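Local atomic coordinates of endo-beta-mannanase (Rhizomucor miehei, PDB entry 4QP0), a protein that probably hydrolyses internal beta-1,4-mannosidic linkages in mannans, galactomannans and glucomannans, as a secreted glycoside hydrolase of family 5. Residues R53-N58 with I172-R177; T106-W111 with G115-Y120. All blocks are in the same frame, centred on the assembly; numbering follows the deposited sequence.

Contact 1: R53-N58 with I172-R177; sequences RTWLFN and IANEPR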
loop_
_atom_site.group_PDB
_atom_site.type_symbol
_atom_site.label_atom_id
_atom_site.label_comp_id
_atom_site.label_asym_id
_atom_site.label_seq_id
_atom_site.Cartn_x
_atom_site.Cartn_y
_atom_site.Cartn_z
ATOM N N ARG A 53 -0.247 -0.586 6.971
ATOM C CA ARG A 53 -0.402 -1.022 5.602
ATOM C C ARG A 53 0.265 -2.380 5.467
ATOM O O ARG A 53 1.351 -2.593 6.005
ATOM C CB ARG A 53 0.270 -0.025 4.677
ATOM C CG ARG A 53 0.078 -0.306 3.202
ATOM C CD ARG A 53 0.591 0.858 2.382
ATOM N NE ARG A 53 0.672 0.519 0.969
ATOM C CZ ARG A 53 1.734 -0.023 0.384
ATOM N NH1 ARG A 53 2.830 -0.290 1.090
ATOM N NH2 ARG A 53 1.700 -0.296 -0.914
ATOM N N THR A 54 -0.390 -3.298 4.763
ATOM C CA THR A 54 0.097 -4.676 4.654
ATOM C C THR A 54 -0.485 -5.414 3.445
ATOM O O THR A 54 -1.475 -4.982 2.861
ATOM C CB THR A 54 -0.150 -5.476 5.961
ATOM O OG1 THR A 54 0.414 -6.791 5.849
ATOM C CG2 THR A 54 -1.636 -5.586 6.281
ATOM N N TRP A 55 0.146 -6.534 3.105
ATOM C CA TRP A 55 -0.173 -7.359 1.936
ATOM C C TRP A 55 -1.422 -8.182 2.114
ATOM O O TRP A 55 -1.566 -8.869 3.133
ATOM C CB TRP A 55 0.992 -8.316 1.679
ATOM C CG TRP A 55 2.229 -7.729 1.023
ATOM C CD1 TRP A 55 3.387 -8.413 0.650
ATOM C CD2 TRP A 55 2.469 -6.332 0.606
ATOM N NE1 TRP A 55 4.295 -7.569 0.067
ATOM C CE2 TRP A 55 3.809 -6.311 0.000
ATOM C CE3 TRP A 55 1.734 -5.145 0.664
ATOM C CZ2 TRP A 55 4.377 -5.140 -0.496
ATOM C CZ3 TRP A 55 2.317 -3.973 0.159
ATOM C CH2 TRP A 55 3.609 -3.972 -0.406
ATOM N N LEU A 56 -2.325 -8.130 1.129
ATOM C CA LEU A 56 -3.481 -9.044 1.063
ATOM C C LEU A 56 -3.520 -9.747 -0.295
ATOM O O LEU A 56 -4.574 -9.878 -0.925
ATOM C CB LEU A 56 -4.810 -8.327 1.331
ATOM C CG LEU A 56 -5.864 -9.093 2.162
ATOM C CD1 LEU A 56 -7.207 -8.383 2.157
ATOM C CD2 LEU A 56 -6.052 -10.536 1.714
ATOM N N PHE A 57 -2.344 -10.175 -0.733
ATOM C CA PHE A 57 -2.152 -10.965 -1.936
ATOM C C PHE A 57 -1.042 -11.951 -1.597
ATOM O O PHE A 57 -0.191 -11.659 -0.745
ATOM C CB PHE A 57 -1.725 -10.076 -3.113
ATOM C CG PHE A 57 -0.427 -9.341 -2.881
ATOM C CD1 PHE A 57 0.781 -9.879 -3.317
ATOM C CD2 PHE A 57 -0.411 -8.115 -2.214
ATOM C CE1 PHE A 57 1.972 -9.214 -3.086
ATOM C CE2 PHE A 57 0.777 -7.444 -1.984
ATOM C CZ PHE A 57 1.969 -7.998 -2.411
ATOM N N ASN A 58 -1.065 -13.122 -2.225
ATOM C CA ASN A 58 -0.028 -14.130 -2.002
ATOM C C ASN A 58 -0.239 -15.278 -2.972
ATOM O O ASN A 58 -0.953 -16.231 -2.675
ATOM C CB ASN A 58 -0.021 -14.627 -0.544
ATOM C CG ASN A 58 1.245 -15.385 -0.187
ATOM O OD1 ASN A 58 1.796 -16.118 -1.011
ATOM N ND2 ASN A 58 1.715 -15.217 1.055
ATOM N N ILE A 172 -5.352 -1.119 -4.923
ATOM C CA ILE A 172 -5.382 -1.969 -6.126
ATOM C C ILE A 172 -4.148 -2.872 -6.253
ATOM O O ILE A 172 -4.269 -4.098 -6.308
ATOM C CB ILE A 172 -5.533 -1.120 -7.413
ATOM C CG1 ILE A 172 -6.895 -0.411 -7.433
ATOM C CG2 ILE A 172 -5.340 -1.987 -8.655
ATOM C CD1 ILE A 172 -6.997 0.726 -8.433
ATOM N N ALA A 173 -2.969 -2.252 -6.303
ATOM C CA ALA A 173 -1.715 -2.971 -6.447
ATOM C C ALA A 173 -0.555 -2.177 -5.867
ATOM O O ALA A 173 -0.599 -0.951 -5.796
ATOM C CB ALA A 173 -1.452 -3.281 -7.910
ATOM N N ASN A 174 0.488 -2.891 -5.463
ATOM C CA ASN A 174 1.690 -2.267 -4.946
ATOM C C ASN A 174 2.609 -1.803 -6.075
ATOM O O ASN A 174 3.016 -2.596 -6.927
ATOM C CB ASN A 174 2.426 -3.220 -4.012
ATOM C CG ASN A 174 3.600 -2.570 -3.336
ATOM O OD1 ASN A 174 3.472 -1.487 -2.756
ATOM N ND2 ASN A 174 4.758 -3.221 -3.402
ATOM N N GLU A 175 2.883 -0.499 -6.079
ATOM C CA GLU A 175 3.845 0.154 -6.976
ATOM C C GLU A 175 3.749 -0.186 -8.470
ATOM O O GLU A 175 4.769 -0.489 -9.085
ATOM C CB GLU A 175 5.280 -0.087 -6.472
ATOM C CG GLU A 175 5.511 0.340 -5.029
ATOM C CD GLU A 175 6.955 0.187 -4.587
ATOM O OE1 GLU A 175 7.667 -0.685 -5.131
ATOM O OE2 GLU A 175 7.378 0.940 -3.687
ATOM N N PRO A 176 2.544 -0.101 -9.072
ATOM C CA PRO A 176 2.430 -0.434 -10.498
ATOM C C PRO A 176 3.332 0.424 -11.384
ATOM O O PRO A 176 3.352 1.647 -11.234
ATOM C CB PRO A 176 0.957 -0.129 -10.817
ATOM C CG PRO A 176 0.262 -0.191 -9.507
ATOM C CD PRO A 176 1.252 0.333 -8.512
ATOM N N ARG A 177 4.102 -0.223 -12.259
ATOM C CA ARG A 177 4.811 0.450 -13.353
ATOM C C ARG A 177 4.431 -0.270 -14.644
ATOM O O ARG A 177 3.655 -1.222 -14.612
ATOM C CB ARG A 177 6.334 0.407 -13.166
ATOM C CG ARG A 177 6.856 1.042 -11.889
ATOM C CD ARG A 177 8.367 1.176 -11.930
ATOM N NE ARG A 177 8.888 1.602 -10.640
ATOM C CZ ARG A 177 10.155 1.938 -10.402
ATOM N NH1 ARG A 177 11.060 1.911 -11.372
ATOM N NH2 ARG A 177 10.518 2.310 -9.184
#
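R53 and N174 meet through one charged hydrogen bond. R53 NH2 donates to N174 OD1 at 2.8 Å, with an N-H...O angle of 156°. OD1 lies in the guanidinium plane, at its edge. Seen from the amide, the donor stands 29° off the carbonyl plane. The R53 chain is extended from CG to NE, with CG anti to the backbone N, and this carries the guanidinium from strand 51-55 across to the loop after strand 167-171. The arginine has stronger partners too: E171 and E292 form salt bridges with NE, and E293 with NH1.

The other meeting is van der Waals contact. The far end of the W55 indole approaches the N174 amide, and W55 CH2 lies 3.2 Å from N174 CG. Ring and amide planes are 55° apart, so the two groups do not stack. F57 CZ lies over one face of the indole, toward its rim.

N174 ND2 is bonded to N109 OD1, so both ends of this buried amide are satisfied and its rotation is fixed. In family 5 barrels the Asn-Glu pair after this strand normally carries the acid/base. N174-E175 fits that pattern, with E175 the probable acid/base, and R53 probably helps to hold the neighbouring N174 amide in place.

Contact 2: T106-W111 with G115-Y120; sequences TLNNNW and GGMDYY. With SO4 (sulfate ion), chain B.
M117 has CG anti to its carbonyl carbon (chi1 -62°) and is extended beyond it, which lays its thioether along the loop at N110. Y120 has a similar first torsion (chi1 -71°), and its ring reaches N108. The setting is a loop of the TIM barrel, where the chain leaves strand 102-106 and turns into helix 116-124.

One backbone bond ties loop to helix: M117 N donates to N109 O at 2.8 Å. G116 packs just beside it, its CA 3.3 Å from N109 O, and W111 O is also near this CA.

N108 OD1 accepts from N109 N at 2.8 Å. It also lies near M117 N, but the angle is too poor for a bond. The N108 amide meets the Y120 ring obliquely, with N108 ND2 3.4 Å from Y120 CE2 and the planes 41° apart. The Y120 hydroxyl itself is bonded to Q67.

M117 SD lies 3.7 Å from N110 OD1, an oxygen that accepts from H129 and from the backbone of R177. Y119 points elsewhere. It meets a sulfate, probably from the crystallisation liquor, and its OH donates to sulfate O4 at 2.8 Å.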
loop_
_atom_site.group_PDB
_atom_site.type_symbol
_atom_site.label_atom_id
_atom_site.label_comp_id
_atom_site.label_asym_id
_atom_site.label_seq_id
_atom_site.Cartn_x
_atom_site.Cartn_y
_atom_site.Cartn_z
ATOM N N THR A 106 -3.365 -4.139 0.564
ATOM C CA THR A 106 -2.942 -4.034 -0.831
ATOM C C THR A 106 -3.269 -5.356 -1.523
ATOM O O THR A 106 -2.928 -6.427 -1.022
ATOM C CB THR A 106 -1.439 -3.692 -0.926
ATOM O OG1 THR A 106 -1.155 -2.552 -0.100
ATOM C CG2 THR A 106 -1.031 -3.371 -2.358
ATOM N N LEU A 107 -3.940 -5.286 -2.667
ATOM C CA LEU A 107 -4.568 -6.483 -3.242
ATOM C C LEU A 107 -3.754 -7.234 -4.295
ATOM O O LEU A 107 -4.150 -8.317 -4.746
ATOM C CB LEU A 107 -5.953 -6.133 -3.792
ATOM C CG LEU A 107 -7.038 -5.828 -2.759
ATOM C CD1 LEU A 107 -8.194 -5.093 -3.408
ATOM C CD2 LEU A 107 -7.525 -7.090 -2.056
ATOM N N ASN A 108 -2.621 -6.658 -4.680
ATOM C CA ASN A 108 -1.751 -7.215 -5.710
ATOM C C ASN A 108 -0.396 -6.520 -5.606
ATOM O O ASN A 108 -0.235 -5.592 -4.804
ATOM C CB ASN A 108 -2.366 -7.003 -7.098
ATOM C CG ASN A 108 -2.004 -8.100 -8.083
ATOM O OD1 ASN A 108 -0.922 -8.687 -8.020
ATOM N ND2 ASN A 108 -2.914 -8.374 -9.015
ATOM N N ASN A 109 0.574 -6.971 -6.398
ATOM C CA ASN A 109 1.927 -6.414 -6.377
ATOM C C ASN A 109 2.489 -6.310 -7.792
ATOM O O ASN A 109 2.275 -7.211 -8.612
ATOM C CB ASN A 109 2.840 -7.297 -5.518
ATOM C CG ASN A 109 4.182 -6.653 -5.221
ATOM O OD1 ASN A 109 4.355 -5.451 -5.380
ATOM N ND2 ASN A 109 5.140 -7.461 -4.783
ATOM N N ASN A 110 3.197 -5.219 -8.079
ATOM C CA ASN A 110 3.890 -5.059 -9.364
ATOM C C ASN A 110 5.044 -6.065 -9.510
ATOM O O ASN A 110 5.188 -6.717 -10.556
ATOM C CB ASN A 110 4.405 -3.623 -9.527
ATOM C CG ASN A 110 4.866 -3.313 -10.946
ATOM O OD1 ASN A 110 4.082 -3.359 -11.900
ATOM N ND2 ASN A 110 6.143 -2.974 -11.088
ATOM N N TRP A 111 5.830 -6.197 -8.438
ATOM C CA TRP A 111 7.027 -7.043 -8.386
ATOM C C TRP A 111 6.727 -8.500 -8.112
ATOM O O TRP A 111 5.583 -8.872 -7.829
ATOM C CB TRP A 111 8.017 -6.481 -7.346
ATOM C CG TRP A 111 8.127 -4.977 -7.402
ATOM C CD1 TRP A 111 7.747 -4.066 -6.428
ATOM C CD2 TRP A 111 8.608 -4.148 -8.527
ATOM N NE1 TRP A 111 7.966 -2.780 -6.846
ATOM C CE2 TRP A 111 8.477 -2.755 -8.092
ATOM C CE3 TRP A 111 9.113 -4.414 -9.804
ATOM C CZ2 TRP A 111 8.848 -1.691 -8.906
ATOM C CZ3 TRP A 111 9.481 -3.330 -10.615
ATOM C CH2 TRP A 111 9.351 -2.001 -10.174
ATOM N N GLY A 115 4.501 -13.463 -5.736
ATOM C CA GLY A 115 3.821 -13.707 -7.004
ATOM C C GLY A 115 3.451 -12.449 -7.760
ATOM O O GLY A 115 3.903 -12.251 -8.889
ATOM N N GLY A 116 2.622 -11.608 -7.143
ATOM C CA GLY A 116 2.152 -10.368 -7.761
ATOM C C GLY A 116 1.530 -10.560 -9.137
ATOM O O GLY A 116 0.979 -11.619 -9.432
ATOM N N MET A 117 1.637 -9.537 -9.985
ATOM C CA MET A 117 1.007 -9.540 -11.311
ATOM C C MET A 117 1.584 -10.600 -12.232
ATOM O O MET A 117 0.860 -11.187 -13.031
ATOM C CB MET A 117 1.180 -8.190 -12.003
ATOM C CG MET A 117 0.538 -7.006 -11.315
ATOM S SD MET A 117 1.095 -5.487 -12.102
ATOM C CE MET A 117 0.311 -4.281 -11.038
ATOM N N ASP A 118 2.894 -10.813 -12.136
ATOM C CA ASP A 118 3.607 -11.711 -13.049
ATOM C C ASP A 118 3.102 -13.165 -12.968
ATOM O O ASP A 118 3.178 -13.913 -13.951
ATOM C CB ASP A 118 5.133 -11.629 -12.820
ATOM C CG ASP A 118 5.777 -10.372 -13.447
ATOM O OD1 ASP A 118 5.071 -9.579 -14.118
ATOM O OD2 ASP A 118 7.003 -10.185 -13.271
ATOM N N TYR A 119 2.578 -13.547 -11.803
ATOM C CA TYR A 119 1.992 -14.875 -11.610
ATOM C C TYR A 119 0.768 -15.069 -12.509
ATOM O O TYR A 119 0.593 -16.129 -13.119
ATOM C CB TYR A 119 1.610 -15.088 -10.144
ATOM C CG TYR A 119 1.344 -16.537 -9.779
ATOM C CD1 TYR A 119 2.313 -17.301 -9.120
ATOM C CD2 TYR A 119 0.125 -17.144 -10.090
ATOM C CE1 TYR A 119 2.070 -18.627 -8.787
ATOM C CE2 TYR A 119 -0.121 -18.468 -9.758
ATOM C CZ TYR A 119 0.849 -19.200 -9.109
ATOM O OH TYR A 119 0.595 -20.508 -8.784
ATOM N N TYR A 120 -0.073 -14.037 -12.575
ATOM C CA TYR A 120 -1.225 -14.009 -13.460
ATOM C C TYR A 120 -0.780 -14.152 -14.917
ATOM O O TYR A 120 -1.325 -14.960 -15.665
ATOM C CB TYR A 120 -1.977 -12.685 -13.321
ATOM C CG TYR A 120 -2.747 -12.452 -12.038
ATOM C CD1 TYR A 120 -4.127 -12.679 -11.979
ATOM C CD2 TYR A 120 -2.112 -11.942 -10.897
ATOM C CE1 TYR A 120 -4.845 -12.434 -10.818
ATOM C CE2 TYR A 120 -2.821 -11.690 -9.732
ATOM C CZ TYR A 120 -4.184 -11.936 -9.694
ATOM O OH TYR A 120 -4.886 -11.684 -8.537
HETATM S S SO4 B . 3.658 -22.273 -8.196
HETATM O O1 SO4 B . 3.330 -22.001 -9.612
HETATM O O2 SO4 B . 4.241 -23.629 -8.061
HETATM O O3 SO4 B . 4.642 -21.273 -7.711
HETATM O O4 SO4 B . 2.407 -22.180 -7.396
#

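How the contacts relate
Both contacts are buried, but at different depths. The centre of contact 1 is about 6 Å from the centre of the chain. The centre of contact 2 is about 12 Å from it, where a loop turns into a helix. Contact 1 joins distant parts of the sequence through a charged side-chain bond. Contact 2 joins neighbours, and a backbone bond holds it. The two are coupled through 106-111, which runs between the segments of contact 1. L56 N probably bonds to T106 O at 2.8 Å, extending the pairing of strands 51-55 and 102-106. E175 OE1 probably accepts from W111 NE1 at 2.7 Å. F57 packs on N109.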